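Local coordinates for protein glycerate dehydrogenase/glyoxylate reductase (Thermus thermophilus, PDB 2CUK) that probably reduces glyoxylate and hydroxypyruvate to the corresponding 2-hydroxyacids with NAD(P)H, as a member of the D-isomer specific 2-hydroxyacid dehydrogenase family, at residues V234-L239 and P262-Y267; L4-L9 and A35-R40; L109-A114 and L164-R169; G11-R16 and R288-A293. All blocks are in the same frame, centred on the assembly; numbering follows the deposited sequence.

Contact 1 (V234-L239 and P262-Y267); sequences VDTEAL and PGHPLY
The apolar part of this contact begins where the methyl of Thr236 meets the outer end of the His264 imidazole: CG2 stands 3.5 Å from both NE2 and CE1 of the histidine, coming at the ring obliquely. Thr236 suits the spot because its two branches do different work. CG2 lies opposite the backbone N, turned to the loop, while OG1 (chi1 -52°) sits beside that N and hydrogen-bonds to Asp256 O. The same methyl touches Leu266 CD1 at 3.9 Å, and one turn further along the helix Leu239 CD2 faces Leu266 CD2 more loosely, at 4.5 Å. The elements joined belong to the Rossmann-type NAD-binding domain: helix 236-243 packs beside its parallel sheet, and 262-267 is part of the loop running from strand 249-252 to the edge strand 272-274. Leu266 also packs on Val240 and Leu243, so a buried leucine with two methyls suits a place between loop and helix.

No hydrogen bond crosses between the segments; those described next lie inside each of them. His264 ND1 receives Leu266 N at 3.2 Å, nearly straight at 171° and close to the ring plane, while Pro265 CD lies over one ring face; together these probably restrain the ring's rotation. An alanine in place of His264 would probably leave Leu266 N without this acceptor and open a gap beside the threonine methyl. At the start of the helix, Asp235 is the N-cap: its OD1 accepts Ala238 N at 3.0 Å, met from above the carboxylate plane.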
loop_
_atom_site.group_PDB
_atom_site.type_symbol
_atom_site.label_atom_id
_atom_site.label_comp_id
_atom_site.label_asym_id
_atom_site.label_seq_id
_atom_site.Cartn_x
_atom_site.Cartn_y
_atom_site.Cartn_z
ATOM N N VAL A 234 14.093 4.334 17.129
ATOM C CA VAL A 234 13.959 5.722 16.699
ATOM C C VAL A 234 13.685 6.684 17.847
ATOM O O VAL A 234 12.898 6.379 18.743
ATOM C CB VAL A 234 12.782 5.870 15.696
ATOM C CG1 VAL A 234 12.652 7.321 15.253
ATOM C CG2 VAL A 234 12.988 4.956 14.501
ATOM N N ASP A 235 14.332 7.848 17.810
ATOM C CA ASP A 235 14.107 8.884 18.816
ATOM C C ASP A 235 12.860 9.602 18.313
ATOM O O ASP A 235 12.946 10.472 17.447
ATOM C CB ASP A 235 15.267 9.880 18.855
ATOM C CG ASP A 235 15.046 10.994 19.871
ATOM O OD1 ASP A 235 13.894 11.443 20.032
ATOM O OD2 ASP A 235 16.029 11.432 20.504
ATOM N N THR A 236 11.708 9.230 18.855
ATOM C CA THR A 236 10.430 9.802 18.442
ATOM C C THR A 236 10.371 11.329 18.392
ATOM O O THR A 236 9.931 11.898 17.392
ATOM C CB THR A 236 9.301 9.278 19.345
ATOM O OG1 THR A 236 9.368 7.847 19.387
ATOM C CG2 THR A 236 7.936 9.700 18.805
ATOM N N GLU A 237 10.806 11.989 19.461
ATOM C CA GLU A 237 10.758 13.444 19.487
ATOM C C GLU A 237 11.599 14.047 18.363
ATOM O O GLU A 237 11.224 15.021 17.724
ATOM C CB GLU A 237 11.284 13.915 20.844
ATOM C CG GLU A 237 11.300 15.439 20.965
ATOM C CD GLU A 237 10.934 15.833 22.378
ATOM O OE1 GLU A 237 10.700 14.949 23.191
ATOM O OE2 GLU A 237 10.885 17.031 22.656
ATOM N N ALA A 238 12.759 13.459 18.087
ATOM C CA ALA A 238 13.619 13.938 17.012
ATOM C C ALA A 238 12.964 13.728 15.649
ATOM O O ALA A 238 13.125 14.548 14.747
ATOM C CB ALA A 238 14.971 13.224 17.062
ATOM N N LEU A 239 12.225 12.633 15.496
ATOM C CA LEU A 239 11.553 12.361 14.232
ATOM C C LEU A 239 10.541 13.474 13.943
ATOM O O LEU A 239 10.418 13.926 12.806
ATOM C CB LEU A 239 10.842 11.007 14.274
ATOM C CG LEU A 239 10.099 10.637 12.983
ATOM C CD1 LEU A 239 11.072 10.616 11.805
ATOM C CD2 LEU A 239 9.440 9.268 13.152
ATOM N N PRO A 262 -2.869 9.492 21.576
ATOM C CA PRO A 262 -3.646 10.266 20.599
ATOM C C PRO A 262 -3.222 11.720 20.396
ATOM O O PRO A 262 -3.286 12.239 19.278
ATOM C CB PRO A 262 -5.072 10.160 21.133
ATOM C CG PRO A 262 -4.995 9.669 22.534
ATOM C CD PRO A 262 -3.770 8.795 22.511
ATOM N N GLY A 263 -2.793 12.374 21.470
ATOM C CA GLY A 263 -2.386 13.766 21.372
ATOM C C GLY A 263 -0.944 14.008 20.964
ATOM O O GLY A 263 -0.489 15.150 20.946
ATOM N N HIS A 264 -0.219 12.945 20.634
ATOM C CA HIS A 264 1.177 13.075 20.225
ATOM C C HIS A 264 1.256 13.804 18.880
ATOM O O HIS A 264 0.480 13.523 17.968
ATOM C CB HIS A 264 1.814 11.687 20.117
ATOM C CG HIS A 264 3.307 11.711 20.026
ATOM N ND1 HIS A 264 3.981 12.029 18.865
ATOM C CD2 HIS A 264 4.259 11.487 20.964
ATOM C CE1 HIS A 264 5.282 12.003 19.094
ATOM N NE2 HIS A 264 5.478 11.677 20.359
ATOM N N PRO A 265 2.189 14.759 18.745
ATOM C CA PRO A 265 2.348 15.524 17.501
ATOM C C PRO A 265 2.459 14.734 16.191
ATOM O O PRO A 265 2.048 15.221 15.142
ATOM C CB PRO A 265 3.576 16.402 17.775
ATOM C CG PRO A 265 4.261 15.736 18.947
ATOM C CD PRO A 265 3.117 15.247 19.776
ATOM N N LEU A 266 3.005 13.523 16.233
ATOM C CA LEU A 266 3.111 12.744 15.003
ATOM C C LEU A 266 1.757 12.560 14.326
ATOM O O LEU A 266 1.679 12.504 13.102
ATOM C CB LEU A 266 3.729 11.372 15.273
ATOM C CG LEU A 266 5.258 11.318 15.294
ATOM C CD1 LEU A 266 5.708 9.905 15.614
ATOM C CD2 LEU A 266 5.810 11.768 13.944
ATOM N N TYR A 267 0.692 12.473 15.118
ATOM C CA TYR A 267 -0.648 12.286 14.564
ATOM C C TYR A 267 -1.159 13.520 13.841
ATOM O O TYR A 267 -2.067 13.427 13.022
ATOM C CB TYR A 267 -1.640 11.898 15.664
ATOM C CG TYR A 267 -1.482 10.486 16.169
ATOM C CD1 TYR A 267 -1.684 9.391 15.322
ATOM C CD2 TYR A 267 -1.133 10.237 17.493
ATOM C CE1 TYR A 267 -1.540 8.083 15.789
ATOM C CE2 TYR A 267 -0.990 8.939 17.970
ATOM C CZ TYR A 267 -1.195 7.867 17.117
ATOM O OH TYR A 267 -1.067 6.584 17.601
#

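Contact 2 (L4-L9 and A35-R40); sequences LVTRTL and AELLKR
Arg40, whose aliphatic stem lies across Leu4, folds its guanidinium back onto Glu36, one turn earlier in the same helix. Glu36 OE2 is gripped twice, by Arg40 NH2 at 3.1 Å in a salt bridge and weakly by Arg40 NE at 3.4 Å. The oxygen lies in the guanidinium plane, although the arginine reaches it from well above the plane of the carboxylate. This pairing, with a long, weak ion pair from NH1 to Glu25, draws the charged end aside and leaves the stem for apolar packing: Leu4 CD2 sits 3.6 Å from Arg40 CB, and the two side chains cross at about a right angle. Leu4 CD2 also meets Leu37 CD1 at 4.0 Å. With its CG swung opposite its own backbone N (chi1 177°), Leu4 sends both methyls toward the helix.

The contact belongs to the flavodoxin-like substrate-binding domain of the family. Helix 34-41 lies in the beta-alpha-beta crossover from strand 23-26 to strand 46-48 and covers strand 2-5, which runs between them. An alanine at Leu4 would probably open a gap between strand and helix, taking the apolar partner from the Arg40 stem and one of several from Leu37.

Where the strand ends, Thr6 divides its labour. Its CG2 lies 4.2 Å from Leu37 CD1, while OG1 is hydrogen-bonded to Asp53 OD2. Arg7 NH1 donates to Thr6 O at 2.8 Å from above the carbonyl plane, and the same nitrogen forms a salt bridge with Asp53 OD1. Farther on, Thr8 reaches the second subunit, bonding to its Glu135.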
loop_
_atom_site.group_PDB
_atom_site.type_symbol
_atom_site.label_atom_id
_atom_site.label_comp_id
_atom_site.label_asym_id
_atom_site.label_seq_id
_atom_site.Cartn_x
_atom_site.Cartn_y
_atom_site.Cartn_z
ATOM N N LEU A 4 -2.470 -22.474 29.658
ATOM C CA LEU A 4 -2.937 -21.098 29.718
ATOM C C LEU A 4 -2.478 -20.292 28.505
ATOM O O LEU A 4 -1.285 -20.219 28.207
ATOM C CB LEU A 4 -2.441 -20.421 30.997
ATOM C CG LEU A 4 -2.797 -18.940 31.156
ATOM C CD1 LEU A 4 -4.310 -18.768 31.139
ATOM C CD2 LEU A 4 -2.218 -18.411 32.453
ATOM N N VAL A 5 -3.443 -19.703 27.806
ATOM C CA VAL A 5 -3.174 -18.876 26.636
ATOM C C VAL A 5 -3.604 -17.476 27.067
ATOM O O VAL A 5 -4.783 -17.233 27.324
ATOM C CB VAL A 5 -4.006 -19.337 25.421
ATOM C CG1 VAL A 5 -3.554 -18.598 24.169
ATOM C CG2 VAL A 5 -3.864 -20.842 25.236
ATOM N N THR A 6 -2.637 -16.567 27.151
ATOM C CA THR A 6 -2.885 -15.205 27.610
ATOM C C THR A 6 -3.809 -14.324 26.773
ATOM O O THR A 6 -4.246 -13.275 27.243
ATOM C CB THR A 6 -1.561 -14.456 27.815
ATOM O OG1 THR A 6 -0.876 -14.343 26.562
ATOM C CG2 THR A 6 -0.679 -15.214 28.810
ATOM N N ARG A 7 -4.104 -14.738 25.545
ATOM C CA ARG A 7 -4.990 -13.964 24.673
ATOM C C ARG A 7 -5.751 -14.885 23.728
ATOM O O ARG A 7 -5.310 -15.998 23.448
ATOM C CB ARG A 7 -4.187 -12.964 23.833
ATOM C CG ARG A 7 -3.444 -11.901 24.617
ATOM C CD ARG A 7 -4.384 -10.925 25.313
ATOM N NE ARG A 7 -3.635 -9.818 25.904
ATOM C CZ ARG A 7 -2.727 -9.957 26.864
ATOM N NH1 ARG A 7 -2.456 -11.161 27.357
ATOM N NH2 ARG A 7 -2.067 -8.898 27.317
ATOM N N THR A 8 -6.894 -14.418 23.233
ATOM C CA THR A 8 -7.675 -15.209 22.293
ATOM C C THR A 8 -6.920 -15.226 20.966
ATOM O O THR A 8 -6.328 -14.221 20.568
ATOM C CB THR A 8 -9.072 -14.611 22.079
ATOM O OG1 THR A 8 -8.953 -13.219 21.769
ATOM C CG2 THR A 8 -9.917 -14.775 23.333
ATOM N N LEU A 9 -6.938 -16.366 20.286
ATOM C CA LEU A 9 -6.225 -16.510 19.022
ATOM C C LEU A 9 -7.161 -16.804 17.858
ATOM O O LEU A 9 -8.212 -17.421 18.035
ATOM C CB LEU A 9 -5.194 -17.638 19.126
ATOM C CG LEU A 9 -4.218 -17.604 20.307
ATOM C CD1 LEU A 9 -3.304 -18.821 20.232
ATOM C CD2 LEU A 9 -3.400 -16.315 20.284
ATOM N N ALA A 35 -1.268 -9.485 38.088
ATOM C CA ALA A 35 -1.912 -10.103 39.236
ATOM C C ALA A 35 -2.788 -11.267 38.787
ATOM O O ALA A 35 -2.785 -12.328 39.409
ATOM C CB ALA A 35 -2.746 -9.073 39.986
ATOM N N GLU A 36 -3.534 -11.070 37.704
ATOM C CA GLU A 36 -4.407 -12.121 37.191
ATOM C C GLU A 36 -3.623 -13.219 36.477
ATOM O O GLU A 36 -4.061 -14.369 36.420
ATOM C CB GLU A 36 -5.460 -11.537 36.244
ATOM C CG GLU A 36 -6.332 -12.597 35.582
ATOM C CD GLU A 36 -7.549 -12.016 34.885
ATOM O OE1 GLU A 36 -7.393 -11.037 34.122
ATOM O OE2 GLU A 36 -8.661 -12.545 35.097
ATOM N N LEU A 37 -2.470 -12.863 35.921
ATOM C CA LEU A 37 -1.641 -13.847 35.238
ATOM C C LEU A 37 -1.102 -14.824 36.278
ATOM O O LEU A 37 -1.130 -16.039 36.081
ATOM C CB LEU A 37 -0.473 -13.166 34.525
ATOM C CG LEU A 37 0.580 -14.111 33.941
ATOM C CD1 LEU A 37 -0.066 -15.058 32.944
ATOM C CD2 LEU A 37 1.677 -13.299 33.281
ATOM N N LEU A 38 -0.616 -14.277 37.388
ATOM C CA LEU A 38 -0.068 -15.081 38.476
ATOM C C LEU A 38 -1.109 -16.051 39.018
ATOM O O LEU A 38 -0.791 -17.186 39.365
ATOM C CB LEU A 38 0.422 -14.175 39.605
ATOM C CG LEU A 38 1.583 -13.242 39.256
ATOM C CD1 LEU A 38 1.840 -12.289 40.410
ATOM C CD2 LEU A 38 2.824 -14.061 38.943
ATOM N N LYS A 39 -2.356 -15.598 39.084
ATOM C CA LYS A 39 -3.448 -16.421 39.585
ATOM C C LYS A 39 -3.803 -17.572 38.650
ATOM O O LYS A 39 -4.074 -18.682 39.104
ATOM C CB LYS A 39 -4.697 -15.566 39.815
ATOM C CG LYS A 39 -5.927 -16.375 40.206
ATOM C CD LYS A 39 -7.181 -15.520 40.255
ATOM C CE LYS A 39 -8.394 -16.352 40.645
ATOM N NZ LYS A 39 -8.604 -17.498 39.713
ATOM N N ARG A 40 -3.808 -17.302 37.349
ATOM C CA ARG A 40 -4.145 -18.238 36.272
ATOM C C ARG A 40 -2.995 -19.204 35.924
ATOM O O ARG A 40 -3.202 -20.274 35.367
ATOM C CB ARG A 40 -4.527 -17.429 35.036
ATOM C CG ARG A 40 -5.917 -16.810 35.163
ATOM C CD ARG A 40 -6.631 -16.688 33.811
ATOM N NE ARG A 40 -7.558 -15.553 33.824
ATOM C CZ ARG A 40 -8.547 -15.553 32.914
ATOM N NH1 ARG A 40 -8.670 -16.567 32.078
ATOM N NH2 ARG A 40 -9.325 -14.480 32.775
#

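Contact 3 (L109-A114 and L164-R169); sequences LLLAVA and LAFGMR
The Phe166 ring meets Leu111 with its outer end: CZ lies 3.9 Å from Leu111 CD1, and CE1 is 4.1 Å from Leu111 CD2. The leucine comes from the opposite direction and reaches the ring obliquely, both of its methyls taking part. Leu111 leaves its helix turned partly aside, and with CG opposite its carbonyl carbon (chi1 -70°) the branch reaches the ring. Beside this pair Leu110 and Met168 slide past each other in opposite directions, CD2 of the leucine 3.9 Å from SD of the methionine. A bend at chi3 lets the unbranched methionine fit alongside. The second segment can turn so sharply because Gly167, at phi 81°, is the C-prime residue of a Schellman motif; a side chain there would press on the preceding carbonyl oxygen.

No hydrogen bond joins the segments, so the match is one of apolar shapes. Helix 99-114 packs on strands 224-227 and 272-274 of the Rossmann-type sheet, and Leu110 and Met168 both also touch Val196 of strand 196-199. Beyond Phe166, at the end of helix 154-165, the second subunit closes in, its Asp104 packing against Phe166 and its Ala108 against Leu111.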
loop_
_atom_site.group_PDB
_atom_site.type_symbol
_atom_site.label_atom_id
_atom_site.label_comp_id
_atom_site.label_asym_id
_atom_site.label_seq_id
_atom_site.Cartn_x
_atom_site.Cartn_y
_atom_site.Cartn_z
ATOM N N LEU A 109 3.401 0.747 3.795
ATOM C CA LEU A 109 3.716 2.024 4.430
ATOM C C LEU A 109 4.567 2.903 3.516
ATOM O O LEU A 109 4.381 4.120 3.460
ATOM C CB LEU A 109 4.444 1.795 5.765
ATOM C CG LEU A 109 3.590 1.289 6.936
ATOM C CD1 LEU A 109 4.479 0.980 8.143
ATOM C CD2 LEU A 109 2.545 2.342 7.295
ATOM N N LEU A 110 5.503 2.290 2.799
ATOM C CA LEU A 110 6.341 3.051 1.877
ATOM C C LEU A 110 5.439 3.712 0.834
ATOM O O LEU A 110 5.552 4.908 0.566
ATOM C CB LEU A 110 7.354 2.129 1.186
ATOM C CG LEU A 110 8.098 2.708 -0.026
ATOM C CD1 LEU A 110 8.726 4.049 0.326
ATOM C CD2 LEU A 110 9.158 1.727 -0.485
ATOM N N LEU A 111 4.535 2.925 0.256
ATOM C CA LEU A 111 3.615 3.429 -0.757
ATOM C C LEU A 111 2.617 4.408 -0.156
ATOM O O LEU A 111 2.249 5.394 -0.796
ATOM C CB LEU A 111 2.873 2.267 -1.420
ATOM C CG LEU A 111 3.722 1.371 -2.326
ATOM C CD1 LEU A 111 2.967 0.089 -2.663
ATOM C CD2 LEU A 111 4.073 2.142 -3.593
ATOM N N ALA A 112 2.187 4.144 1.074
ATOM C CA ALA A 112 1.237 5.024 1.741
ATOM C C ALA A 112 1.818 6.430 1.881
ATOM O O ALA A 112 1.128 7.417 1.653
ATOM C CB ALA A 112 0.887 4.472 3.110
ATOM N N VAL A 113 3.089 6.504 2.266
ATOM C CA VAL A 113 3.784 7.774 2.450
ATOM C C VAL A 113 4.204 8.394 1.120
ATOM O O VAL A 113 3.883 9.546 0.834
ATOM C CB VAL A 113 5.052 7.593 3.328
ATOM C CG1 VAL A 113 5.854 8.895 3.385
ATOM C CG2 VAL A 113 4.657 7.164 4.728
ATOM N N ALA A 114 4.914 7.618 0.306
ATOM C CA ALA A 114 5.430 8.094 -0.969
ATOM C C ALA A 114 4.325 8.678 -1.858
ATOM O O ALA A 114 4.488 9.698 -2.516
ATOM C CB ALA A 114 6.105 6.922 -1.679
ATOM N N LEU A 164 12.621 -4.236 -5.483
ATOM C CA LEU A 164 13.187 -4.377 -6.819
ATOM C C LEU A 164 12.123 -4.364 -7.903
ATOM O O LEU A 164 12.353 -3.841 -8.988
ATOM C CB LEU A 164 14.006 -5.669 -6.928
ATOM C CG LEU A 164 15.298 -5.760 -6.119
ATOM C CD1 LEU A 164 15.913 -7.143 -6.312
ATOM C CD2 LEU A 164 16.269 -4.674 -6.561
ATOM N N ALA A 165 10.956 -4.931 -7.603
ATOM C CA ALA A 165 9.865 -4.988 -8.565
ATOM C C ALA A 165 9.255 -3.622 -8.866
ATOM O O ALA A 165 8.605 -3.444 -9.896
ATOM C CB ALA A 165 8.786 -5.947 -8.074
ATOM N N PHE A 166 9.453 -2.660 -7.970
ATOM C CA PHE A 166 8.929 -1.311 -8.188
ATOM C C PHE A 166 9.991 -0.442 -8.867
ATOM O O PHE A 166 9.834 0.777 -8.988
ATOM C CB PHE A 166 8.516 -0.674 -6.856
ATOM C CG PHE A 166 7.251 -1.243 -6.274
ATOM C CD1 PHE A 166 6.025 -0.611 -6.483
ATOM C CD2 PHE A 166 7.284 -2.400 -5.505
ATOM C CE1 PHE A 166 4.853 -1.124 -5.932
ATOM C CE2 PHE A 166 6.116 -2.922 -4.950
ATOM C CZ PHE A 166 4.898 -2.281 -5.163
ATOM N N GLY A 167 11.080 -1.074 -9.297
ATOM C CA GLY A 167 12.141 -0.344 -9.966
ATOM C C GLY A 167 13.097 0.388 -9.041
ATOM O O GLY A 167 13.817 1.286 -9.481
ATOM N N MET A 168 13.112 0.014 -7.765
ATOM C CA MET A 168 13.997 0.658 -6.806
ATOM C C MET A 168 15.358 -0.016 -6.767
ATOM O O MET A 168 15.489 -1.192 -7.096
ATOM C CB MET A 168 13.402 0.613 -5.391
ATOM C CG MET A 168 12.134 1.430 -5.208
ATOM S SD MET A 168 11.742 1.635 -3.465
ATOM C CE MET A 168 12.843 2.976 -3.028
ATOM N N ARG A 169 16.370 0.744 -6.362
ATOM C CA ARG A 169 17.670 0.176 -6.210
ATOM C C ARG A 169 17.838 -0.131 -4.753
ATOM O O ARG A 169 17.264 0.517 -3.889
ATOM C CB ARG A 169 18.704 1.214 -6.648
ATOM C CG ARG A 169 19.016 1.129 -8.143
ATOM C CD ARG A 169 19.122 2.515 -8.790
ATOM N NE ARG A 169 20.514 2.979 -8.794
ATOM C CZ ARG A 169 21.004 3.456 -9.955
ATOM N NH1 ARG A 169 20.241 3.491 -11.033
ATOM N NH2 ARG A 169 22.255 3.922 -10.002
#

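Contact 4 (G11-R16 and R288-A293); sequences GKALDR and RMAEVA
Ala13 CB rests on the surface of the helix, 3.6 Å from Ala290 CB and 3.7 Å from the backbone N of Glu291. This is the tight part, and it depends on small residues: with a single methyl on either side, the chains come within 5.1 Å between the CA atoms of Ala13 and Glu291. A type I beta turn from Lys12 to Asp15 presents Ala13 there. Just before it, Gly11 has backbone angles that suit a residue without a side chain, since a CB would be jammed against the preceding carbonyl oxygen. On the fringe of the alanine pair Glu291 adds only its stem, CG lying 4.0 Å from Ala13 CB.

The outer side is looser and wet. Arg16, fully extended, touches Val294 and Leu298 of the same helix and is linked to residues 288-293 by a water: it accepts from Arg16 NH1 at 3.0 Å, in the guanidinium plane, and donates to Glu291 O at 2.7 Å. The same NH1 makes a salt bridge with Glu295. Glu291 turns its carboxylate to Arg288 NH1 instead, at 3.2 Å and nearly straight (171°), while Val292 CG2 covers one face of that guanidinium. The long C-terminal helix 283-301 thus returns to the substrate-binding domain, where the chain began, and lies against the turn leading into helix 15-19.

With no direct hydrogen bond between the segments, the close approach rests on the small alanine side chains. One water supplies the polar link, and the ion pairs on this solvent side would probably be weakened by water.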
loop_
_atom_site.group_PDB
_atom_site.type_symbol
_atom_site.label_atom_id
_atom_site.label_comp_id
_atom_site.label_asym_id
_atom_site.label_seq_id
_atom_site.Cartn_x
_atom_site.Cartn_y
_atom_site.Cartn_z
ATOM N N GLY A 11 -8.441 -18.595 14.365
ATOM C CA GLY A 11 -8.333 -19.954 13.870
ATOM C C GLY A 11 -8.640 -20.966 14.958
ATOM O O GLY A 11 -8.945 -20.592 16.090
ATOM N N LYS A 12 -8.552 -22.248 14.621
ATOM C CA LYS A 12 -8.842 -23.306 15.581
ATOM C C LYS A 12 -7.639 -24.177 15.926
ATOM O O LYS A 12 -7.796 -25.341 16.292
ATOM C CB LYS A 12 -9.979 -24.188 15.058
ATOM C CG LYS A 12 -11.347 -23.519 15.087
ATOM C CD LYS A 12 -12.433 -24.462 14.589
ATOM C CE LYS A 12 -13.821 -23.919 14.891
ATOM N NZ LYS A 12 -14.047 -23.768 16.359
ATOM N N ALA A 13 -6.440 -23.611 15.825
ATOM C CA ALA A 13 -5.225 -24.356 16.137
ATOM C C ALA A 13 -5.282 -24.942 17.545
ATOM O O ALA A 13 -4.746 -26.019 17.799
ATOM C CB ALA A 13 -4.001 -23.451 15.991
ATOM N N LEU A 14 -5.934 -24.235 18.460
ATOM C CA LEU A 14 -6.045 -24.702 19.839
ATOM C C LEU A 14 -6.843 -26.000 19.980
ATOM O O LEU A 14 -6.612 -26.773 20.913
ATOM C CB LEU A 14 -6.672 -23.614 20.714
ATOM C CG LEU A 14 -5.799 -22.384 20.986
ATOM C CD1 LEU A 14 -6.576 -21.376 21.809
ATOM C CD2 LEU A 14 -4.531 -22.800 21.713
ATOM N N ASP A 15 -7.775 -26.238 19.060
ATOM C CA ASP A 15 -8.596 -27.447 19.102
ATOM C C ASP A 15 -7.741 -28.708 19.173
ATOM O O ASP A 15 -8.169 -29.725 19.715
ATOM C CB ASP A 15 -9.517 -27.523 17.877
ATOM C CG ASP A 15 -10.761 -26.660 18.018
ATOM O OD1 ASP A 15 -10.976 -26.085 19.105
ATOM O OD2 ASP A 15 -11.534 -26.565 17.040
ATOM N N ARG A 16 -6.534 -28.644 18.620
ATOM C CA ARG A 16 -5.639 -29.791 18.638
ATOM C C ARG A 16 -5.317 -30.151 20.086
ATOM O O ARG A 16 -5.280 -31.329 20.452
ATOM C CB ARG A 16 -4.355 -29.466 17.875
ATOM C CG ARG A 16 -3.419 -30.645 17.712
ATOM C CD ARG A 16 -2.175 -30.250 16.935
ATOM N NE ARG A 16 -1.258 -31.373 16.764
ATOM C CZ ARG A 16 -0.079 -31.286 16.158
ATOM N NH1 ARG A 16 0.326 -30.123 15.664
ATOM N NH2 ARG A 16 0.695 -32.359 16.043
ATOM N N ARG A 288 -1.324 -19.281 11.499
ATOM C CA ARG A 288 -0.129 -20.096 11.346
ATOM C C ARG A 288 0.732 -19.988 12.604
ATOM O O ARG A 288 1.300 -20.977 13.066
ATOM C CB ARG A 288 0.652 -19.643 10.104
ATOM C CG ARG A 288 1.973 -20.369 9.871
ATOM C CD ARG A 288 1.790 -21.875 9.765
ATOM N NE ARG A 288 3.072 -22.553 9.588
ATOM C CZ ARG A 288 3.269 -23.850 9.798
ATOM N NH1 ARG A 288 2.265 -24.621 10.196
ATOM N NH2 ARG A 288 4.474 -24.375 9.620
ATOM N N MET A 289 0.818 -18.786 13.164
ATOM C CA MET A 289 1.587 -18.577 14.381
ATOM C C MET A 289 1.015 -19.439 15.502
ATOM O O MET A 289 1.757 -19.967 16.330
ATOM C CB MET A 289 1.555 -17.101 14.788
ATOM C CG MET A 289 2.503 -16.215 13.979
ATOM S SD MET A 289 2.329 -14.451 14.333
ATOM C CE MET A 289 2.761 -14.404 16.091
ATOM N N ALA A 290 -0.309 -19.575 15.520
ATOM C CA ALA A 290 -0.984 -20.376 16.534
ATOM C C ALA A 290 -0.636 -21.854 16.357
ATOM O O ALA A 290 -0.368 -22.550 17.334
ATOM C CB ALA A 290 -2.498 -20.176 16.444
ATOM N N GLU A 291 -0.640 -22.325 15.112
ATOM C CA GLU A 291 -0.317 -23.717 14.820
ATOM C C GLU A 291 1.101 -24.056 15.272
ATOM O O GLU A 291 1.341 -25.118 15.843
ATOM C CB GLU A 291 -0.416 -24.002 13.317
ATOM C CG GLU A 291 -1.723 -23.611 12.663
ATOM C CD GLU A 291 -1.736 -23.939 11.177
ATOM O OE1 GLU A 291 -0.738 -23.638 10.481
ATOM O OE2 GLU A 291 -2.748 -24.496 10.705
ATOM N N VAL A 292 2.037 -23.152 14.999
ATOM C CA VAL A 292 3.433 -23.362 15.367
ATOM C C VAL A 292 3.631 -23.365 16.880
ATOM O O VAL A 292 4.386 -24.183 17.410
ATOM C CB VAL A 292 4.341 -22.293 14.712
ATOM C CG1 VAL A 292 5.776 -22.454 15.185
ATOM C CG2 VAL A 292 4.279 -22.432 13.190
ATOM N N ALA A 293 2.962 -22.454 17.582
ATOM C CA ALA A 293 3.080 -22.409 19.035
ATOM C C ALA A 293 2.492 -23.700 19.614
ATOM O O ALA A 293 3.067 -24.311 20.513
ATOM C CB ALA A 293 2.340 -21.198 19.588
HETATM O O HOH W 1 -0.356 -27.213 15.437
#

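Contacts 2 and 4 belong to the substrate-binding domain, contacts 1 and 3 to the Rossmann-type NAD-binding domain. Contact 3 is wholly buried and apolar; contact 2 is also buried but borders on ion pairs, whereas contacts 1 and 4 are only partly buried; contact 1 still crosses by methyl and ring packing, while contact 4 adds a bridging water. Contacts 2 and 4 are neighbours, centres about 17 Å apart, and touch directly: Leu9 CD1 lies 4.1 Å from Ala290 CB. Contacts 1 and 3 sit about 23 Å apart between centres, on helices that both pack against strand 224-227. The second subunit reaches contacts 1, 2 and 3, while contact 4 joins segments near the two ends of one chain.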